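Long-range contact in toxin coregulated pilin (Vibrio cholerae, PDB 3HRV), which is the major subunit of the toxin-coregulated type IV pilus, which is essential for bacterial aggregation and colonisation of the host small intestine: residues G48-L62 / G87-F101. Residues are numbered along the deposited sequence; the frame is centred on the assembly and turned at random.
Sequences GNYPATANANAATQL and GIFSFPRNSAANKAF
The loop 48-55 runs beside the hairpin of strands 87-93 and 100-108, then enters helix 56-62, whose axis crosses strand 87-93 at 111° and comes within 5.4 Å of it. Two backbone bonds tie the segments: Tyr50 N donates almost straight to Asn98 O (2.8 Å), and Ile88 N reaches Ala59 O from above its carbonyl plane. Between them a chi1 of 55° turns Thr53 OG1 toward the strand, where it accepts from Ser90 N at 2.9 Å, while a water that accepts from Thr53 N lies 2.7 Å from both Ser90 O and Asn98 OD1. Ala59 CB sits over the centre of the Phe89 ring, 3.6 Å from its centroid, a CH-pi contact. Leu62 CD2 meets Ile88 CG2 with the side chains at about a right angle. At the loop end, Phe101 CD2 lies over the rim of one Tyr50 face, 3.3 Å from Tyr50 CE2, the ring planes at 49°; Tyr50 OH bonds to the carbonyl of C-terminal Ser192. Ile88 and Phe101 touch helix 24-44. The contact joins the loop and helix after the N-terminal helix to the edge hairpin of the antiparallel sheet, with 87-93 outermost within this chain, in the alpha-beta globular domain of a type IV pilin.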
ATOM      1  N   GLY A  48      -9.957 -16.469  -5.434  1.00 29.89           N
ATOM      2  CA  GLY A  48     -10.660 -15.454  -6.195  1.00 31.64           C
ATOM      3  C   GLY A  48     -11.033 -14.252  -5.350  0.50 31.74           C
ATOM      4  O   GLY A  48     -11.280 -13.168  -5.876  0.50 32.23           O
ATOM      5  N   ASN A  49     -11.074 -14.443  -4.035  1.00 29.98           N
ATOM      6  CA  ASN A  49     -11.421 -13.356  -3.124  1.00 28.28           C
ATOM      7  C   ASN A  49     -10.480 -13.251  -1.932  1.00 26.07           C
ATOM      8  O   ASN A  49      -9.963 -14.255  -1.442  1.00 24.62           O
ATOM      9  CB  ASN A  49     -12.785 -13.490  -2.578  0.65 30.27           C
ATOM     10  CG  ASN A  49     -13.778 -12.775  -3.471  0.65 31.95           C
ATOM     11  OD1 ASN A  49     -14.173 -11.644  -3.196  0.65 32.98           O
ATOM     12  ND2 ASN A  49     -14.185 -13.435  -4.548  0.65 33.62           N
ATOM     13  N   TYR A  50     -10.269 -12.022  -1.474  1.00 22.74           N
ATOM     14  CA  TYR A  50      -9.409 -11.756  -0.329  1.00 21.15           C
ATOM     15  C   TYR A  50     -10.281 -11.615   0.923  1.00 21.33           C
ATOM     16  O   TYR A  50     -11.453 -11.256   0.825  1.00 22.14           O
ATOM     17  CB  TYR A  50      -8.582 -10.489  -0.584  1.00 20.21           C
ATOM     18  CG  TYR A  50      -7.557 -10.674  -1.683  1.00 17.97           C
ATOM     19  CD1 TYR A  50      -7.853 -10.358  -3.010  1.00 18.40           C
ATOM     20  CD2 TYR A  50      -6.310 -11.225  -1.403  1.00 17.76           C
ATOM     21  CE1 TYR A  50      -6.926 -10.589  -4.029  1.00 18.28           C
ATOM     22  CE2 TYR A  50      -5.381 -11.463  -2.406  1.00 18.81           C
ATOM     23  CZ  TYR A  50      -5.690 -11.144  -3.718  1.00 17.29           C
ATOM     24  OH  TYR A  50      -4.761 -11.379  -4.706  1.00 19.39           O
ATOM     25  N   PRO A  51      -9.716 -11.884   2.113  1.00 20.32           N
ATOM     26  CA  PRO A  51     -10.428 -11.829   3.399  1.00 21.28           C
ATOM     27  C   PRO A  51     -10.935 -10.353   3.678  1.00 21.18           C
ATOM     28  O   PRO A  51     -10.353  -9.274   3.672  1.00 23.36           O
ATOM     29  CB  PRO A  51      -9.312 -11.991   4.431  1.00 23.14           C
ATOM     30  CG  PRO A  51      -8.248 -12.682   3.696  1.00 23.48           C
ATOM     31  CD  PRO A  51      -8.271 -12.035   2.342  1.00 22.03           C
ATOM     32  N   ALA A  52     -12.266 -10.418   4.107  1.00 21.20           N
ATOM     33  CA  ALA A  52     -12.905  -9.159   4.457  1.00 20.80           C
ATOM     34  C   ALA A  52     -12.235  -8.504   5.663  1.00 21.80           C
ATOM     35  O   ALA A  52     -11.912  -9.172   6.649  1.00 21.27           O
ATOM     36  CB  ALA A  52     -14.385  -9.391   4.739  1.00 22.39           C
ATOM     37  N   THR A  53     -12.017  -7.195   5.564  1.00 20.52           N
ATOM     38  CA  THR A  53     -11.405  -6.406   6.634  1.00 22.25           C
ATOM     39  C   THR A  53     -12.214  -5.119   6.773  1.00 23.72           C
ATOM     40  O   THR A  53     -12.034  -4.180   6.006  1.00 24.55           O
ATOM     41  CB  THR A  53      -9.943  -6.037   6.304  1.00 21.43           C
ATOM     42  OG1 THR A  53      -9.896  -5.361   5.042  1.00 19.63           O
ATOM     43  CG2 THR A  53      -9.069  -7.285   6.244  1.00 20.74           C
ATOM     44  N   ALA A  54     -13.097  -5.082   7.767  1.00 25.75           N
ATOM     45  CA  ALA A  54     -13.968  -3.929   7.986  1.00 28.04           C
ATOM     46  C   ALA A  54     -13.295  -2.662   8.499  1.00 29.47           C
ATOM     47  O   ALA A  54     -13.698  -1.552   8.146  1.00 30.61           O
ATOM     48  CB  ALA A  54     -15.101  -4.320   8.928  1.00 28.87           C
ATOM     49  N   ASN A  55     -12.279  -2.817   9.337  1.00 28.50           N
ATOM     50  CA  ASN A  55     -11.601  -1.657   9.896  1.00 29.11           C
ATOM     51  C   ASN A  55     -10.097  -1.847  10.024  1.00 28.75           C
ATOM     52  O   ASN A  55      -9.557  -2.891   9.656  1.00 27.32           O
ATOM     53  CB  ASN A  55     -12.197  -1.332  11.265  1.00 30.05           C
ATOM     54  CG  ASN A  55     -12.353  -2.564  12.134  1.00 31.87           C
ATOM     55  OD1 ASN A  55     -11.412  -3.336  12.309  1.00 31.45           O
ATOM     56  ND2 ASN A  55     -13.546  -2.753  12.686  1.00 32.29           N
ATOM     57  N   ALA A  56      -9.433  -0.825  10.550  1.00 27.50           N
ATOM     58  CA  ALA A  56      -7.989  -0.849  10.739  1.00 26.60           C
ATOM     59  C   ALA A  56      -7.574  -2.020  11.618  1.00 26.78           C
ATOM     60  O   ALA A  56      -6.541  -2.647  11.384  1.00 26.36           O
ATOM     61  CB  ALA A  56      -7.530   0.459  11.366  1.00 27.99           C
ATOM     62  N   ASN A  57      -8.380  -2.308  12.634  1.00 25.52           N
ATOM     63  CA  ASN A  57      -8.078  -3.402  13.547  1.00 24.34           C
ATOM     64  C   ASN A  57      -8.072  -4.733  12.795  1.00 22.40           C
ATOM     65  O   ASN A  57      -7.184  -5.560  12.991  1.00 21.92           O
ATOM     66  CB  ASN A  57      -9.098  -3.431  14.689  1.00 28.22           C
ATOM     67  CG  ASN A  57      -8.638  -2.646  15.901  1.00 32.33           C
ATOM     68  OD1 ASN A  57      -7.632  -1.937  15.850  1.00 34.07           O
ATOM     69  ND2 ASN A  57      -9.383  -2.757  16.997  1.00 34.41           N
ATOM     70  N   ALA A  58      -9.116  -4.999  11.960  1.00 20.54           N
ATOM     71  CA  ALA A  58      -9.211  -6.226  11.177  1.00 19.52           C
ATOM     72  C   ALA A  58      -8.021  -6.332  10.232  1.00 19.02           C
ATOM     73  O   ALA A  58      -7.509  -7.424   9.986  1.00 18.37           O
ATOM     74  CB  ALA A  58     -10.511  -6.242  10.379  1.00 20.74           C
ATOM     75  N   ALA A  59      -7.527  -5.121   9.669  1.00 17.89           N
ATOM     76  CA  ALA A  59      -6.398  -5.095   8.746  1.00 15.89           C
ATOM     77  C   ALA A  59      -5.102  -5.490   9.451  1.00 16.06           C
ATOM     78  O   ALA A  59      -4.264  -6.194   8.882  1.00 15.46           O
ATOM     79  CB  ALA A  59      -6.262  -3.703   8.126  1.00 17.02           C
ATOM     80  N   THR A  60      -4.821  -5.046  10.668  1.00 16.88           N
ATOM     81  CA  THR A  60      -3.607  -5.365  11.403  1.00 16.58           C
ATOM     82  C   THR A  60      -3.705  -6.789  11.939  1.00 17.28           C
ATOM     83  O   THR A  60      -2.723  -7.534  11.927  1.00 16.97           O
ATOM     84  CB  THR A  60      -3.401  -4.382  12.572  1.00 19.58           C
ATOM     85  OG1 THR A  60      -4.525  -4.466  13.454  1.00 23.16           O
ATOM     86  CG2 THR A  60      -3.265  -2.954  12.061  1.00 19.69           C
ATOM     87  N   GLN A  61      -4.979  -7.313  12.195  1.00 16.90           N
ATOM     88  CA  GLN A  61      -5.147  -8.709  12.576  1.00 17.78           C
ATOM     89  C   GLN A  61      -4.792  -9.638  11.417  1.00 17.07           C
ATOM     90  O   GLN A  61      -4.218 -10.705  11.622  1.00 17.65           O
ATOM     91  CB  GLN A  61      -6.586  -8.965  13.019  1.00 18.78           C
ATOM     92  CG  GLN A  61      -6.852  -8.622  14.475  1.00 22.18           C
ATOM     93  CD  GLN A  61      -8.240  -8.056  14.680  0.50 22.30           C
ATOM     94  OE1 GLN A  61      -9.135  -8.261  13.860  0.50 24.17           O
ATOM     95  NE2 GLN A  61      -8.426  -7.338  15.778  0.50 24.09           N
ATOM     96  N   LEU A  62      -5.139  -9.237  10.197  1.00 16.43           N
ATOM     97  CA  LEU A  62      -4.828 -10.057   9.034  1.00 14.53           C
ATOM     98  C   LEU A  62      -3.313 -10.165   8.880  1.00 14.49           C
ATOM     99  O   LEU A  62      -2.779 -11.246   8.628  1.00 15.15           O
ATOM    100  CB  LEU A  62      -5.460  -9.453   7.775  1.00 15.47           C
ATOM    101  CG  LEU A  62      -5.167 -10.136   6.434  1.00 14.70           C
ATOM    102  CD1 LEU A  62      -5.465 -11.630   6.518  1.00 16.05           C
ATOM    103  CD2 LEU A  62      -6.018  -9.475   5.354  1.00 16.10           C
ATOM    104  N   GLY A  87      -0.926  -2.771   8.016  1.00 19.48           N
ATOM    105  CA  GLY A  87      -2.274  -3.286   7.918  1.00 19.67           C
ATOM    106  C   GLY A  87      -2.481  -3.853   6.530  1.00 17.31           C
ATOM    107  O   GLY A  87      -1.798  -3.452   5.589  1.00 19.29           O
ATOM    108  N   ILE A  88      -3.394  -4.808   6.402  1.00 15.15           N
ATOM    109  CA  ILE A  88      -3.700  -5.377   5.098  1.00 15.62           C
ATOM    110  C   ILE A  88      -5.207  -5.281   4.930  1.00 15.29           C
ATOM    111  O   ILE A  88      -5.963  -5.919   5.665  1.00 16.15           O
ATOM    112  CB  ILE A  88      -3.269  -6.855   4.982  1.00 15.46           C
ATOM    113  CG1 ILE A  88      -1.765  -6.981   5.246  1.00 17.47           C
ATOM    114  CG2 ILE A  88      -3.593  -7.380   3.579  1.00 15.82           C
ATOM    115  CD1 ILE A  88      -1.269  -8.412   5.266  1.00 16.78           C
ATOM    116  N   PHE A  89      -5.630  -4.454   3.979  1.00 15.65           N
ATOM    117  CA  PHE A  89      -7.045  -4.250   3.697  1.00 16.76           C
ATOM    118  C   PHE A  89      -7.461  -4.940   2.414  1.00 16.06           C
ATOM    119  O   PHE A  89      -6.754  -4.881   1.409  1.00 17.87           O
ATOM    120  CB  PHE A  89      -7.371  -2.765   3.509  1.00 18.48           C
ATOM    121  CG  PHE A  89      -7.497  -1.984   4.782  1.00 19.44           C
ATOM    122  CD1 PHE A  89      -6.389  -1.363   5.346  1.00 21.71           C
ATOM    123  CD2 PHE A  89      -8.736  -1.834   5.392  1.00 21.90           C
ATOM    124  CE1 PHE A  89      -6.517  -0.596   6.505  1.00 21.15           C
ATOM    125  CE2 PHE A  89      -8.874  -1.071   6.549  1.00 23.40           C
ATOM    126  CZ  PHE A  89      -7.764  -0.450   7.105  1.00 21.10           C
ATOM    127  N   SER A  90      -8.614  -5.590   2.446  1.00 16.01           N
ATOM    128  CA  SER A  90      -9.140  -6.207   1.245  1.00 15.26           C
ATOM    129  C   SER A  90     -10.111  -5.144   0.740  1.00 16.42           C
ATOM    130  O   SER A  90     -10.849  -4.557   1.532  1.00 17.68           O
ATOM    131  CB  SER A  90      -9.895  -7.491   1.585  0.65 12.89           C
ATOM    132  OG  SER A  90      -8.998  -8.552   1.848  0.65 13.82           O
ATOM    133  N   PHE A  91     -10.087  -4.851  -0.555  1.00 15.30           N
ATOM    134  CA  PHE A  91     -11.008  -3.851  -1.078  1.00 17.07           C
ATOM    135  C   PHE A  91     -11.541  -4.232  -2.455  1.00 17.85           C
ATOM    136  O   PHE A  91     -11.092  -5.203  -3.058  1.00 16.74           O
ATOM    137  CB  PHE A  91     -10.374  -2.438  -1.040  1.00 15.56           C
ATOM    138  CG  PHE A  91      -9.239  -2.215  -2.002  1.00 15.36           C
ATOM    139  CD1 PHE A  91      -9.328  -1.208  -2.961  1.00 17.01           C
ATOM    140  CD2 PHE A  91      -8.055  -2.943  -1.911  1.00 15.95           C
ATOM    141  CE1 PHE A  91      -8.263  -0.924  -3.811  1.00 18.24           C
ATOM    142  CE2 PHE A  91      -6.982  -2.665  -2.760  1.00 16.84           C
ATOM    143  CZ  PHE A  91      -7.086  -1.652  -3.711  1.00 15.72           C
ATOM    144  N   PRO A  92     -12.530  -3.485  -2.965  1.00 19.37           N
ATOM    145  CA  PRO A  92     -13.092  -3.819  -4.275  1.00 19.90           C
ATOM    146  C   PRO A  92     -12.263  -3.596  -5.527  1.00 20.39           C
ATOM    147  O   PRO A  92     -11.341  -2.784  -5.556  1.00 19.69           O
ATOM    148  CB  PRO A  92     -14.388  -3.012  -4.300  1.00 21.32           C
ATOM    149  CG  PRO A  92     -14.043  -1.809  -3.520  1.00 23.14           C
ATOM    150  CD  PRO A  92     -13.254  -2.358  -2.352  1.00 20.45           C
ATOM    151  N   ARG A  93     -12.606  -4.354  -6.564  1.00 22.03           N
ATOM    152  CA  ARG A  93     -11.960  -4.235  -7.860  1.00 23.90           C
ATOM    153  C   ARG A  93     -13.069  -4.307  -8.893  1.00 26.43           C
ATOM    154  O   ARG A  93     -13.763  -5.317  -9.002  1.00 27.54           O
ATOM    155  CB  ARG A  93     -10.954  -5.359  -8.113  1.00 24.63           C
ATOM    156  CG  ARG A  93     -10.352  -5.269  -9.509  1.00 24.23           C
ATOM    157  CD  ARG A  93      -9.329  -6.346  -9.812  1.00 24.22           C
ATOM    158  NE  ARG A  93      -8.871  -6.238 -11.196  1.00 24.91           N
ATOM    159  CZ  ARG A  93      -7.883  -6.956 -11.722  1.00 25.49           C
ATOM    160  NH1 ARG A  93      -7.234  -7.842 -10.982  1.00 24.78           N
ATOM    161  NH2 ARG A  93      -7.553  -6.793 -12.996  1.00 26.48           N
ATOM    162  N   ASN A  94     -13.244  -3.225  -9.639  1.00 27.51           N
ATOM    163  CA  ASN A  94     -14.282  -3.163 -10.658  1.00 28.80           C
ATOM    164  C   ASN A  94     -15.647  -3.357 -10.001  1.00 29.71           C
ATOM    165  O   ASN A  94     -16.521  -4.034 -10.542  1.00 29.36           O
ATOM    166  CB  ASN A  94     -14.037  -4.239 -11.719  1.00 28.17           C
ATOM    167  CG  ASN A  94     -14.678  -3.902 -13.047  0.50 27.45           C
ATOM    168  OD1 ASN A  94     -14.806  -2.732 -13.405  0.50 26.88           O
ATOM    169  ND2 ASN A  94     -15.089  -4.927 -13.785  0.50 28.52           N
ATOM    170  N   SER A  95     -15.804  -2.756  -8.822  1.00 29.60           N
ATOM    171  CA  SER A  95     -17.043  -2.803  -8.046  1.00 29.62           C
ATOM    172  C   SER A  95     -17.318  -4.109  -7.302  1.00 29.38           C
ATOM    173  O   SER A  95     -18.266  -4.187  -6.519  1.00 30.77           O
ATOM    174  CB  SER A  95     -18.237  -2.464  -8.941  1.00 31.20           C
ATOM    175  OG  SER A  95     -18.482  -1.068  -8.932  1.00 34.65           O
ATOM    176  N   ALA A  96     -16.502  -5.128  -7.541  1.00 27.38           N
ATOM    177  CA  ALA A  96     -16.678  -6.411  -6.863  1.00 26.27           C
ATOM    178  C   ALA A  96     -15.911  -6.349  -5.547  1.00 25.53           C
ATOM    179  O   ALA A  96     -14.715  -6.077  -5.537  1.00 25.05           O
ATOM    180  CB  ALA A  96     -16.147  -7.541  -7.731  1.00 27.08           C
ATOM    181  N   ALA A  97     -16.602  -6.604  -4.441  1.00 24.44           N
ATOM    182  CA  ALA A  97     -15.987  -6.548  -3.120  1.00 23.04           C
ATOM    183  C   ALA A  97     -14.869  -7.559  -2.876  1.00 22.15           C
ATOM    184  O   ALA A  97     -14.928  -8.701  -3.334  1.00 21.62           O
ATOM    185  CB  ALA A  97     -17.057  -6.708  -2.045  1.00 24.13           C
ATOM    186  N   ASN A  98     -13.852  -7.110  -2.147  1.00 20.60           N
ATOM    187  CA  ASN A  98     -12.708  -7.934  -1.764  1.00 20.35           C
ATOM    188  C   ASN A  98     -12.011  -8.687  -2.890  1.00 20.62           C
ATOM    189  O   ASN A  98     -11.597  -9.839  -2.720  1.00 21.18           O
ATOM    190  CB  ASN A  98     -13.145  -8.909  -0.672  1.00 20.99           C
ATOM    191  CG  ASN A  98     -13.827  -8.206   0.480  1.00 20.57           C
ATOM    192  OD1 ASN A  98     -13.327  -7.202   0.988  1.00 21.04           O
ATOM    193  ND2 ASN A  98     -14.977  -8.725   0.898  1.00 24.18           N
ATOM    194  N   LYS A  99     -11.863  -8.027  -4.032  1.00 18.68           N
ATOM    195  CA  LYS A  99     -11.201  -8.633  -5.179  1.00 19.58           C
ATOM    196  C   LYS A  99      -9.758  -8.150  -5.289  1.00 18.10           C
ATOM    197  O   LYS A  99      -9.041  -8.503  -6.225  1.00 18.01           O
ATOM    198  CB  LYS A  99     -11.965  -8.305  -6.463  1.00 21.65           C
ATOM    199  CG  LYS A  99     -13.280  -9.052  -6.614  1.00 26.17           C
ATOM    200  CD  LYS A  99     -13.051 -10.546  -6.756  1.00 29.35           C
ATOM    201  CE  LYS A  99     -14.329 -11.260  -7.165  1.00 31.74           C
ATOM    202  NZ  LYS A  99     -14.268 -12.717  -6.869  1.00 34.25           N
ATOM    203  N   ALA A 100      -9.342  -7.333  -4.328  1.00 17.05           N
ATOM    204  CA  ALA A 100      -7.979  -6.808  -4.292  1.00 16.89           C
ATOM    205  C   ALA A 100      -7.599  -6.571  -2.837  1.00 15.32           C
ATOM    206  O   ALA A 100      -8.441  -6.652  -1.948  1.00 15.44           O
ATOM    207  CB  ALA A 100      -7.891  -5.498  -5.077  1.00 16.65           C
ATOM    208  N   PHE A 101      -6.323  -6.295  -2.591  1.00 15.59           N
ATOM    209  CA  PHE A 101      -5.868  -6.026  -1.234  1.00 14.99           C
ATOM    210  C   PHE A 101      -4.826  -4.927  -1.271  1.00 14.54           C
ATOM    211  O   PHE A 101      -4.198  -4.692  -2.297  1.00 14.21           O
ATOM    212  CB  PHE A 101      -5.265  -7.287  -0.596  1.00 14.81           C
ATOM    213  CG  PHE A 101      -3.939  -7.691  -1.180  1.00 16.04           C
ATOM    214  CD1 PHE A 101      -2.749  -7.243  -0.612  1.00 17.43           C
ATOM    215  CD2 PHE A 101      -3.879  -8.498  -2.313  1.00 14.40           C
ATOM    216  CE1 PHE A 101      -1.521  -7.591  -1.165  1.00 16.95           C
ATOM    217  CE2 PHE A 101      -2.655  -8.855  -2.876  1.00 16.16           C
ATOM    218  CZ  PHE A 101      -1.473  -8.399  -2.301  1.00 16.46           C
TER
HETATM  219  O   HOH W   1      -9.648 -10.774  -7.616  1.00 30.25           O
HETATM  220  O   HOH W   2     -12.691  -5.780   3.155  1.00 18.97           O